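PDB 6B8W: XRE family transcriptional regulator from Enterobacter cloacae subsp. cloacae, which probably regulates transcription as a DNA-binding protein of the XRE family, the chain here being its metal-binding cupin domain. Local coordinates for residues F17-I22 / H86-I91; A28-T33 / H75-S80; I40-V45 / L90-R95; L50-D55 / Q65-A70. All coordinates share one frame; numbering follows the deposited sequence.

Contact 1: residues F17-I22 / H86-I91; sequences FDHFSI and HFHSLI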
# COMPACT_ATOMS: atom_id res chain seq x y z
N PHE A 17 -12.25 -0.34 -5.22
CA PHE A 17 -11.02 -0.64 -4.51
C PHE A 17 -11.07 -0.27 -3.03
O PHE A 17 -11.54 0.80 -2.67
CB PHE A 17 -9.90 0.13 -5.25
CG PHE A 17 -8.59 0.23 -4.52
CD1 PHE A 17 -7.78 -0.89 -4.36
CD2 PHE A 17 -8.11 1.47 -4.06
CE1 PHE A 17 -6.55 -0.80 -3.71
CE2 PHE A 17 -6.87 1.56 -3.42
CZ PHE A 17 -6.09 0.43 -3.25
N ASP A 18 -10.63 -1.21 -2.19
CA ASP A 18 -10.49 -1.01 -0.76
C ASP A 18 -9.02 -1.18 -0.42
O ASP A 18 -8.29 -1.91 -1.08
CB ASP A 18 -11.34 -2.00 0.06
CG ASP A 18 -12.67 -1.44 0.50
OD1 ASP A 18 -12.78 -0.22 0.75
OD2 ASP A 18 -13.62 -2.25 0.67
N HIS A 19 -8.59 -0.51 0.63
CA HIS A 19 -7.20 -0.51 1.05
C HIS A 19 -7.26 -0.48 2.59
O HIS A 19 -7.64 0.53 3.19
CB HIS A 19 -6.54 0.74 0.51
CG HIS A 19 -5.06 0.76 0.64
ND1 HIS A 19 -4.26 1.52 -0.19
CD2 HIS A 19 -4.22 0.06 1.43
CE1 HIS A 19 -2.99 1.31 0.12
NE2 HIS A 19 -2.94 0.44 1.11
N PHE A 20 -6.90 -1.60 3.21
CA PHE A 20 -6.95 -1.74 4.63
C PHE A 20 -5.58 -1.83 5.23
O PHE A 20 -4.66 -2.39 4.63
CB PHE A 20 -7.70 -3.04 4.98
CG PHE A 20 -9.10 -3.09 4.47
CD1 PHE A 20 -10.09 -2.33 5.07
CD2 PHE A 20 -9.43 -3.90 3.40
CE1 PHE A 20 -11.40 -2.36 4.60
CE2 PHE A 20 -10.74 -3.95 2.92
CZ PHE A 20 -11.72 -3.18 3.53
N SER A 21 -5.46 -1.31 6.44
CA SER A 21 -4.25 -1.40 7.23
C SER A 21 -4.62 -2.30 8.41
O SER A 21 -5.54 -1.98 9.18
CB SER A 21 -3.84 -0.02 7.71
OG SER A 21 -2.74 -0.14 8.58
N ILE A 22 -3.87 -3.38 8.57
CA ILE A 22 -4.17 -4.40 9.58
C ILE A 22 -2.99 -4.68 10.49
O ILE A 22 -1.87 -4.83 10.02
CB ILE A 22 -4.57 -5.71 8.86
CG1 ILE A 22 -5.77 -5.45 7.92
CG2 ILE A 22 -4.86 -6.83 9.86
CD1 ILE A 22 -6.18 -6.63 7.08
N HIS A 86 2.27 -5.52 11.00
CA HIS A 86 1.46 -4.53 10.34
C HIS A 86 1.52 -4.79 8.84
O HIS A 86 2.60 -4.85 8.27
CB HIS A 86 2.00 -3.13 10.65
CG HIS A 86 1.25 -2.01 9.99
ND1 HIS A 86 1.82 -0.77 9.77
CD2 HIS A 86 0.00 -1.95 9.46
CE1 HIS A 86 0.94 0.01 9.17
NE2 HIS A 86 -0.17 -0.69 8.95
N PHE A 87 0.37 -5.00 8.20
CA PHE A 87 0.36 -5.22 6.77
C PHE A 87 -0.80 -4.49 6.14
O PHE A 87 -1.68 -4.00 6.84
CB PHE A 87 0.36 -6.71 6.41
CG PHE A 87 -0.85 -7.47 6.88
CD1 PHE A 87 -0.92 -7.97 8.17
CD2 PHE A 87 -1.91 -7.71 6.01
CE1 PHE A 87 -2.02 -8.69 8.59
CE2 PHE A 87 -3.02 -8.42 6.42
CZ PHE A 87 -3.08 -8.93 7.72
N HIS A 88 -0.74 -4.32 4.83
CA HIS A 88 -1.86 -3.75 4.10
C HIS A 88 -2.50 -4.83 3.28
O HIS A 88 -1.81 -5.72 2.75
CB HIS A 88 -1.50 -2.63 3.13
CG HIS A 88 -0.95 -1.39 3.76
ND1 HIS A 88 -0.38 -0.38 3.01
CD2 HIS A 88 -0.84 -1.02 5.05
CE1 HIS A 88 0.03 0.57 3.82
NE2 HIS A 88 -0.22 0.21 5.06
N SER A 89 -3.82 -4.74 3.15
CA SER A 89 -4.59 -5.64 2.34
C SER A 89 -5.34 -4.78 1.34
O SER A 89 -6.14 -3.94 1.73
CB SER A 89 -5.56 -6.45 3.20
OG SER A 89 -6.51 -7.13 2.40
N LEU A 90 -5.03 -4.96 0.06
CA LEU A 90 -5.68 -4.22 -1.00
C LEU A 90 -6.65 -5.15 -1.69
O LEU A 90 -6.30 -6.29 -1.98
CB LEU A 90 -4.67 -3.72 -2.02
CG LEU A 90 -3.70 -2.61 -1.60
CD1 LEU A 90 -2.75 -3.05 -0.51
CD2 LEU A 90 -2.91 -2.22 -2.84
N ILE A 91 -7.85 -4.66 -1.95
CA ILE A 91 -8.88 -5.47 -2.59
C ILE A 91 -9.42 -4.77 -3.82
O ILE A 91 -9.86 -3.65 -3.72
CB ILE A 91 -10.07 -5.72 -1.64
CG1 ILE A 91 -9.62 -6.40 -0.32
CG2 ILE A 91 -11.14 -6.53 -2.34
CD1 ILE A 91 -9.17 -7.84 -0.47
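I22 lies over the ring of F87, its CB 3.9 Å from the ring centroid and close to the ring normal; in one of its two modelled conformers CG2 reaches CZ of F87 at 3.5 Å. The ring gets there because CG of F87 sits between its own backbone N and carbonyl carbon (chi1 63°), which swings the phenyl group across the branched side chain. F20 meets I91 on this same face, the rim of its ring near CG1. A beta-branched chain suits the place of I22, since it spreads methyl groups over a flat ring. S89 brings a hydroxyl to this face, and its OG is hydrogen-bonded to E41.

The other face carries L90 and the histidines. L90 CG stands almost exactly over the H19 ring, 4.1 Å from its centroid, and L90 CB meets the edge of the F17 ring. H19 in turn directs its edge at the face of H88 in an offset edge-to-face pair with planes at 71°. On this face F17, H19 and L90 also pack against the second subunit. At the polar end S21 OG and H86 NE2 share a hydrogen bond of 2.7 Å; OG lies anti to the backbone N of S21 (chi1 174°) and meets the imidazole at its edge.

Beneath the side chains, six backbone hydrogen bonds pair D18 with I91, F20 with S89 and I22 with F87. Two neighbouring antiparallel strands are thereby zipped together in one sheet of the cupin beta-barrel, with the I22, F87 and S89 face turned toward its interior.

Contact 2: residues A28-T33 / H75-S80; sequences ALSEST and HAYRNS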
# COMPACT_ATOMS: atom_id res chain seq x y z
N ALA A 28 -1.80 -14.55 16.77
CA ALA A 28 -3.12 -14.44 16.20
C ALA A 28 -3.22 -15.11 14.82
O ALA A 28 -2.27 -15.10 14.04
CB ALA A 28 -3.53 -12.99 16.12
N LEU A 29 -4.38 -15.68 14.56
CA LEU A 29 -4.72 -16.34 13.32
C LEU A 29 -6.06 -15.79 12.86
O LEU A 29 -7.04 -15.81 13.62
CB LEU A 29 -4.87 -17.84 13.54
CG LEU A 29 -5.44 -18.66 12.38
CD1 LEU A 29 -4.52 -18.69 11.18
CD2 LEU A 29 -5.75 -20.09 12.86
N SER A 30 -6.12 -15.35 11.60
CA SER A 30 -7.34 -14.85 11.02
C SER A 30 -7.61 -15.55 9.68
O SER A 30 -6.76 -15.53 8.79
CB SER A 30 -7.21 -13.34 10.78
OG SER A 30 -8.38 -12.79 10.21
N GLU A 31 -8.77 -16.18 9.56
CA GLU A 31 -9.17 -16.84 8.32
C GLU A 31 -10.04 -15.85 7.53
O GLU A 31 -10.88 -15.16 8.09
CB GLU A 31 -9.86 -18.19 8.61
CG GLU A 31 -8.83 -19.19 9.14
CD GLU A 31 -9.39 -20.47 9.73
OE1 GLU A 31 -10.60 -20.77 9.54
OE2 GLU A 31 -8.58 -21.18 10.39
N SER A 32 -9.81 -15.77 6.23
CA SER A 32 -10.55 -14.83 5.38
C SER A 32 -12.03 -15.15 5.33
O SER A 32 -12.42 -16.29 5.51
CB SER A 32 -10.02 -14.87 3.96
OG SER A 32 -10.21 -16.17 3.40
N THR A 33 -12.85 -14.13 5.14
CA THR A 33 -14.26 -14.35 4.95
C THR A 33 -14.47 -14.47 3.42
O THR A 33 -13.60 -14.08 2.64
CB THR A 33 -15.09 -13.22 5.55
OG1 THR A 33 -14.54 -11.97 5.13
CG2 THR A 33 -15.05 -13.29 7.08
N HIS A 75 -8.12 -18.31 2.50
CA HIS A 75 -6.75 -17.95 2.84
C HIS A 75 -6.73 -17.52 4.27
O HIS A 75 -7.80 -17.30 4.86
CB HIS A 75 -6.17 -16.89 1.90
CG HIS A 75 -6.96 -15.62 1.80
ND1 HIS A 75 -8.10 -15.51 1.03
CD2 HIS A 75 -6.73 -14.38 2.31
CE1 HIS A 75 -8.55 -14.26 1.10
NE2 HIS A 75 -7.74 -13.57 1.87
N ALA A 76 -5.53 -17.40 4.83
CA ALA A 76 -5.39 -17.09 6.23
C ALA A 76 -4.18 -16.24 6.48
O ALA A 76 -3.24 -16.21 5.69
CB ALA A 76 -5.32 -18.37 7.04
N TYR A 77 -4.21 -15.53 7.60
CA TYR A 77 -3.17 -14.63 7.99
C TYR A 77 -2.76 -15.06 9.39
O TYR A 77 -3.61 -15.23 10.24
CB TYR A 77 -3.70 -13.19 8.05
CG TYR A 77 -4.53 -12.74 6.85
CD1 TYR A 77 -5.87 -13.05 6.75
CD2 TYR A 77 -3.98 -11.93 5.86
CE1 TYR A 77 -6.64 -12.63 5.67
CE2 TYR A 77 -4.75 -11.48 4.78
CZ TYR A 77 -6.08 -11.84 4.69
OH TYR A 77 -6.87 -11.41 3.63
N ARG A 78 -1.46 -15.17 9.63
CA ARG A 78 -1.00 -15.61 10.93
C ARG A 78 0.28 -14.90 11.34
O ARG A 78 1.14 -14.63 10.51
CB ARG A 78 -0.78 -17.14 10.91
CG ARG A 78 -0.47 -17.77 12.26
CD ARG A 78 -0.44 -19.30 12.18
NE ARG A 78 0.64 -19.78 11.32
CZ ARG A 78 0.86 -21.06 11.00
NH1 ARG A 78 0.07 -22.03 11.44
NH2 ARG A 78 1.91 -21.37 10.24
N ASN A 79 0.37 -14.59 12.64
CA ASN A 79 1.55 -13.97 13.21
C ASN A 79 2.20 -14.96 14.15
O ASN A 79 1.66 -15.22 15.23
CB ASN A 79 1.20 -12.71 13.98
CG ASN A 79 2.43 -11.95 14.46
OD1 ASN A 79 3.55 -12.43 14.32
ND2 ASN A 79 2.22 -10.76 15.03
N SER A 80 3.32 -15.55 13.73
CA SER A 80 4.09 -16.48 14.57
C SER A 80 5.35 -15.85 15.16
O SER A 80 6.17 -16.57 15.75
CB SER A 80 4.43 -17.75 13.80
OG SER A 80 3.27 -18.49 13.57
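The imidazole of H75 has S32 lying over one face: CB of S32 is 3.4 Å from the ring centroid and only 15° off the normal. At the ring edge, in its plane, is the hydroxyl of Y77, joined to H75 NE2 by a weak hydrogen bond of 2.9 Å. H75 holds CG between its backbone N and carbonyl carbon (chi1 56°), which turns a face of the ring to S32. A residue as small as serine can lie this close to the ring, and its backbone N also donates to H75 O at 2.9 Å. The tyrosine ring takes S30 O at its edge, CD1 lying 3.3 Å from that oxygen.

H75 and Y77 belong to the manganese site seen in this protein, although no metal is bound to this chain. Y77 OH is hydrogen-bonded to the E41 carboxylate and H75 NE2 reaches it weakly; through ND1, H75 bonds K73 O, a second-shell link that probably helps fix the rotation of the imidazole.

Across the backbone, S30 and Y77 exchange two hydrogen bonds, and N79 N adds another to A28 O. The face of the sheet carrying L29, E31, A76 and R78 is more exposed. There L29 CD1 lies 4.2 Å from A76 CB, and the small alanine methyl also meets CG of E31. The long chain of R78 leads away to a salt bridge with E51 and a cation-pi contact with W58.

Strand 29-31 edges its four-stranded sheet, and strand 75-78 lies between it and strand 50-54, while Y77 packs against F87 of the other sheet.

Contact 3: residues I40-V45 / L90-R95; sequences IEHVVV and LIHYPR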
# COMPACT_ATOMS: atom_id res chain seq x y z
N ILE A 40 -9.58 -9.69 -6.45
CA ILE A 40 -8.14 -9.85 -6.34
C ILE A 40 -7.70 -9.15 -5.05
O ILE A 40 -8.16 -8.06 -4.75
CB ILE A 40 -7.37 -9.24 -7.52
CG1 ILE A 40 -7.81 -9.86 -8.84
CG2 ILE A 40 -5.85 -9.41 -7.32
CD1 ILE A 40 -7.52 -11.36 -8.98
N GLU A 41 -6.84 -9.82 -4.29
CA GLU A 41 -6.27 -9.28 -3.08
C GLU A 41 -4.73 -9.19 -3.18
O GLU A 41 -4.07 -10.07 -3.77
CB GLU A 41 -6.69 -10.09 -1.85
CG GLU A 41 -6.05 -9.58 -0.56
CD GLU A 41 -6.61 -10.14 0.75
OE1 GLU A 41 -7.60 -10.92 0.74
OE2 GLU A 41 -6.05 -9.77 1.82
N HIS A 42 -4.18 -8.10 -2.65
CA HIS A 42 -2.73 -7.93 -2.53
C HIS A 42 -2.47 -7.76 -1.04
O HIS A 42 -3.17 -7.02 -0.36
CB HIS A 42 -2.19 -6.65 -3.22
CG HIS A 42 -2.22 -6.66 -4.71
ND1 HIS A 42 -3.37 -6.42 -5.44
CD2 HIS A 42 -1.22 -6.81 -5.62
CE1 HIS A 42 -3.08 -6.45 -6.73
NE2 HIS A 42 -1.79 -6.69 -6.87
N VAL A 43 -1.46 -8.44 -0.53
CA VAL A 43 -1.00 -8.26 0.83
C VAL A 43 0.44 -7.77 0.71
O VAL A 43 1.23 -8.34 -0.08
CB VAL A 43 -1.04 -9.56 1.64
CG1 VAL A 43 -0.24 -9.45 2.93
CG2 VAL A 43 -2.48 -9.92 1.95
N VAL A 44 0.76 -6.70 1.43
CA VAL A 44 2.11 -6.15 1.50
C VAL A 44 2.43 -5.96 2.98
O VAL A 44 1.64 -5.35 3.71
CB VAL A 44 2.23 -4.79 0.80
CG1 VAL A 44 3.63 -4.20 0.97
CG2 VAL A 44 1.89 -4.92 -0.68
N VAL A 45 3.55 -6.51 3.43
CA VAL A 45 3.95 -6.35 4.83
C VAL A 45 4.62 -4.99 5.01
O VAL A 45 5.47 -4.61 4.21
CB VAL A 45 4.89 -7.49 5.28
CG1 VAL A 45 5.40 -7.29 6.70
CG2 VAL A 45 4.14 -8.82 5.20
N LEU A 90 -5.03 -4.96 0.06
CA LEU A 90 -5.68 -4.22 -1.00
C LEU A 90 -6.65 -5.15 -1.69
O LEU A 90 -6.30 -6.29 -1.98
CB LEU A 90 -4.67 -3.72 -2.02
CG LEU A 90 -3.70 -2.61 -1.60
CD1 LEU A 90 -2.75 -3.05 -0.51
CD2 LEU A 90 -2.91 -2.22 -2.84
N ILE A 91 -7.85 -4.66 -1.95
CA ILE A 91 -8.88 -5.47 -2.59
C ILE A 91 -9.42 -4.77 -3.82
O ILE A 91 -9.86 -3.65 -3.72
CB ILE A 91 -10.07 -5.72 -1.64
CG1 ILE A 91 -9.62 -6.40 -0.32
CG2 ILE A 91 -11.14 -6.53 -2.34
CD1 ILE A 91 -9.17 -7.84 -0.47
N HIS A 92 -9.33 -5.43 -4.98
CA HIS A 92 -9.92 -4.92 -6.22
C HIS A 92 -11.14 -5.81 -6.52
O HIS A 92 -11.01 -7.03 -6.71
CB HIS A 92 -8.91 -4.94 -7.37
CG HIS A 92 -7.90 -3.85 -7.30
ND1 HIS A 92 -6.77 -3.93 -6.51
CD2 HIS A 92 -7.84 -2.64 -7.92
CE1 HIS A 92 -6.07 -2.81 -6.64
NE2 HIS A 92 -6.69 -2.02 -7.49
N TYR A 93 -12.33 -5.21 -6.54
CA TYR A 93 -13.57 -5.93 -6.80
C TYR A 93 -13.83 -5.94 -8.32
O TYR A 93 -13.49 -4.97 -9.00
CB TYR A 93 -14.72 -5.32 -6.00
CG TYR A 93 -14.47 -5.19 -4.48
CD1 TYR A 93 -14.78 -6.23 -3.59
CD2 TYR A 93 -13.94 -4.03 -3.95
CE1 TYR A 93 -14.56 -6.10 -2.22
CE2 TYR A 93 -13.72 -3.88 -2.58
CZ TYR A 93 -14.03 -4.91 -1.72
OH TYR A 93 -13.79 -4.71 -0.35
N PRO A 94 -14.41 -7.03 -8.86
CA PRO A 94 -14.59 -7.08 -10.32
C PRO A 94 -15.72 -6.19 -10.86
O PRO A 94 -16.71 -5.92 -10.16
CB PRO A 94 -14.94 -8.54 -10.56
CG PRO A 94 -15.68 -8.93 -9.33
CD PRO A 94 -14.94 -8.24 -8.22
N ARG A 95 -15.55 -5.72 -12.10
CA ARG A 95 -16.57 -4.90 -12.76
C ARG A 95 -17.22 -5.70 -13.89
O ARG A 95 -18.29 -5.33 -14.39
CB ARG A 95 -16.00 -3.55 -13.25
CG ARG A 95 -14.80 -3.64 -14.19
CD ARG A 95 -14.30 -2.25 -14.62
NE ARG A 95 -13.65 -1.50 -13.53
CZ ARG A 95 -14.20 -0.49 -12.83
NH1 ARG A 95 -15.43 -0.04 -13.07
NH2 ARG A 95 -13.48 0.08 -11.87
OXT ARG A 95 -16.74 -6.76 -14.29
O HOH W 1 -6.05 -6.06 -4.97
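I91 puts its CD1 methyl against the aliphatic part of E41, 3.6 Å from CG, and this is the tight side of the contact. The glutamate chain runs out extended, with CG anti to its backbone N (chi1 177°), so its methylenes pack on the isoleucine while the carboxylate is carried further into the barrel. There OE2 takes hydrogen bonds from Y77 and S89, and OE1 has a weak one from H75. Glutamate fits the place by joining an apolar stem to an anionic end.

The opposite face is looser. H42 and H92 stand on the same face of the sheet, but H42 ND1 and H92 ND1 stay 4.3 Å apart. One water bridges them. It lies in the plane of each ring, 2.7 Å from H42 ND1 and equally far from H92 ND1. The same water donates to I40 O at 2.9 Å and weakly to L90 O. Closer to the backbone, CB of H42 meets CB of L90 at 4.0 Å. H92 NE2 points on to H92 of the second subunit, with which it is hydrogen-bonded.

Four backbone hydrogen bonds, between I40 and H92 and between H42 and L90, hold the strands in antiparallel register. The chemistry thus divides by face: E41, a residue of the manganese site seen in this protein, offers a buried carboxylate inward, while the water-linked histidines lie at the subunit interface, their water gripped by four bonds.

Contact 4: residues L50-D55 / Q65-A70; sequences LEMKID and QGVRFA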
# COMPACT_ATOMS: atom_id res chain seq x y z
N LEU A 50 4.84 -11.65 8.54
CA LEU A 50 3.53 -12.23 8.37
C LEU A 50 3.58 -13.61 7.72
O LEU A 50 4.34 -13.84 6.78
CB LEU A 50 2.70 -11.31 7.45
CG LEU A 50 1.28 -11.76 7.11
CD1 LEU A 50 0.41 -11.72 8.36
CD2 LEU A 50 0.68 -10.87 6.03
N GLU A 51 2.74 -14.52 8.19
CA GLU A 51 2.57 -15.79 7.53
C GLU A 51 1.23 -15.74 6.78
O GLU A 51 0.22 -15.32 7.34
CB GLU A 51 2.58 -16.92 8.55
CG GLU A 51 3.93 -17.17 9.17
CD GLU A 51 3.89 -18.20 10.30
OE1 GLU A 51 2.89 -18.24 11.06
OE2 GLU A 51 4.90 -18.93 10.47
N MET A 52 1.25 -16.10 5.50
CA MET A 52 0.05 -16.15 4.66
C MET A 52 -0.16 -17.58 4.18
O MET A 52 0.77 -18.22 3.68
CB MET A 52 0.18 -15.30 3.39
CG MET A 52 0.05 -13.80 3.58
SD MET A 52 -1.52 -13.26 4.25
CE MET A 52 -2.66 -13.82 2.99
N LYS A 53 -1.40 -18.05 4.30
CA LYS A 53 -1.77 -19.36 3.81
C LYS A 53 -2.58 -19.08 2.55
O LYS A 53 -3.66 -18.50 2.62
CB LYS A 53 -2.61 -20.13 4.82
CG LYS A 53 -2.80 -21.57 4.42
CD LYS A 53 -3.65 -22.34 5.42
CE LYS A 53 -3.67 -23.82 5.07
NZ LYS A 53 -4.46 -24.56 6.09
N ILE A 54 -2.06 -19.51 1.41
CA ILE A 54 -2.66 -19.27 0.10
C ILE A 54 -2.54 -20.59 -0.66
O ILE A 54 -1.48 -21.23 -0.64
CB ILE A 54 -1.88 -18.16 -0.64
CG1 ILE A 54 -2.08 -16.82 0.07
CG2 ILE A 54 -2.32 -18.05 -2.10
CD1 ILE A 54 -1.06 -15.78 -0.29
N ASP A 55 -3.63 -20.99 -1.33
CA ASP A 55 -3.69 -22.27 -2.04
C ASP A 55 -3.30 -23.43 -1.12
O ASP A 55 -2.64 -24.38 -1.55
CB ASP A 55 -2.81 -22.25 -3.32
CG ASP A 55 -3.28 -21.20 -4.34
OD1 ASP A 55 -4.50 -21.01 -4.48
OD2 ASP A 55 -2.43 -20.56 -5.00
N GLN A 65 7.52 -7.00 1.22
CA GLN A 65 7.29 -8.16 0.41
C GLN A 65 5.80 -8.29 0.31
O GLN A 65 5.09 -7.92 1.23
CB GLN A 65 7.91 -9.43 0.98
CG GLN A 65 9.44 -9.39 1.00
CD GLN A 65 10.05 -10.68 1.49
OE1 GLN A 65 9.36 -11.52 2.06
NE2 GLN A 65 11.32 -10.85 1.26
N GLY A 66 5.33 -8.82 -0.82
CA GLY A 66 3.92 -8.96 -1.04
C GLY A 66 3.52 -10.13 -1.90
O GLY A 66 4.36 -10.81 -2.47
N VAL A 67 2.22 -10.37 -1.98
CA VAL A 67 1.67 -11.43 -2.78
C VAL A 67 0.32 -10.98 -3.31
O VAL A 67 -0.44 -10.31 -2.60
CB VAL A 67 1.55 -12.75 -1.97
CG1 VAL A 67 0.75 -12.57 -0.69
CG2 VAL A 67 0.96 -13.87 -2.83
N ARG A 68 0.06 -11.33 -4.57
CA ARG A 68 -1.20 -11.03 -5.24
C ARG A 68 -1.90 -12.36 -5.44
O ARG A 68 -1.30 -13.31 -5.94
CB ARG A 68 -0.91 -10.43 -6.60
CG ARG A 68 -2.12 -10.01 -7.42
CD ARG A 68 -1.63 -9.67 -8.80
NE ARG A 68 -2.62 -9.11 -9.71
CZ ARG A 68 -3.53 -9.81 -10.38
NH1 ARG A 68 -3.67 -11.12 -10.19
NH2 ARG A 68 -4.35 -9.18 -11.22
N PHE A 69 -3.19 -12.43 -5.09
CA PHE A 69 -3.90 -13.68 -5.21
C PHE A 69 -5.41 -13.51 -5.29
O PHE A 69 -5.94 -12.40 -5.12
CB PHE A 69 -3.54 -14.57 -4.01
CG PHE A 69 -3.87 -13.94 -2.68
CD1 PHE A 69 -2.98 -13.08 -2.06
CD2 PHE A 69 -5.09 -14.20 -2.07
CE1 PHE A 69 -3.30 -12.48 -0.85
CE2 PHE A 69 -5.41 -13.62 -0.86
CZ PHE A 69 -4.53 -12.76 -0.24
N ALA A 70 -6.07 -14.63 -5.58
CA ALA A 70 -7.52 -14.70 -5.70
C ALA A 70 -8.13 -14.59 -4.31
O ALA A 70 -8.02 -15.52 -3.51
CB ALA A 70 -7.93 -16.01 -6.37
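I54 and F69 cross at about a right angle, with CD1 of the isoleucine over one face of the phenyl ring, 4.1 Å from its centroid and displaced toward the rim. I54 reaches this spot by setting CG1 anti to its carbonyl carbon (chi1 -67°) and running on extended, which sends CD1 straight across the gap. The same methyl meets V67 tip to tip, 3.7 Å from CG1, so one slender isoleucine end is shared by a valine and a ring.

No hydrogen bond joins the segments, for strands 50-54 and 66-70 belong to different sheets; the axes of these strand segments come no closer than 9.6 Å and make an angle of 31°. This is face-to-face packing in the interior of the cupin barrel, where side chains alone bridge the sheets. Apolar residues alternate along both strands, M52 and I54 facing V67 and F69.

M52 also crosses F69 at about a right angle, and its CE methyl lies 3.9 Å from CZ of the ring. Bends at chi2 and chi3 bring CE round to that atom, a shape the unbranched, flexible methionine chain takes readily. Beyond the pair, M52 packs on Y77, while the F69 ring meets H75 edge to face and touches E41.

Overall arrangement
Contacts 1 and 3 share strand 85-92, which lies between 17-24 and 40-47 in one sheet; their centres are about 8 Å apart and both reach the second subunit. Contact 2 belongs to the facing sheet, and contact 4 spans the two. The manganese site is assembled where they converge: E41 from contact 3 meets Y77 from contact 2, OE2 to OH 2.6 Å, and S89 OG from contact 1 lies 2.7 Å from the same OE2. Apolar packing borders the site: F87 CZ of contact 1 lies 3.6 Å from Y77 CD2 of contact 2. Contact 4 joins contact 3 through E41 O and F69 N, 2.8 Å apart, and contact 2 through M52 SD, 3.2 Å from Y77 CD2.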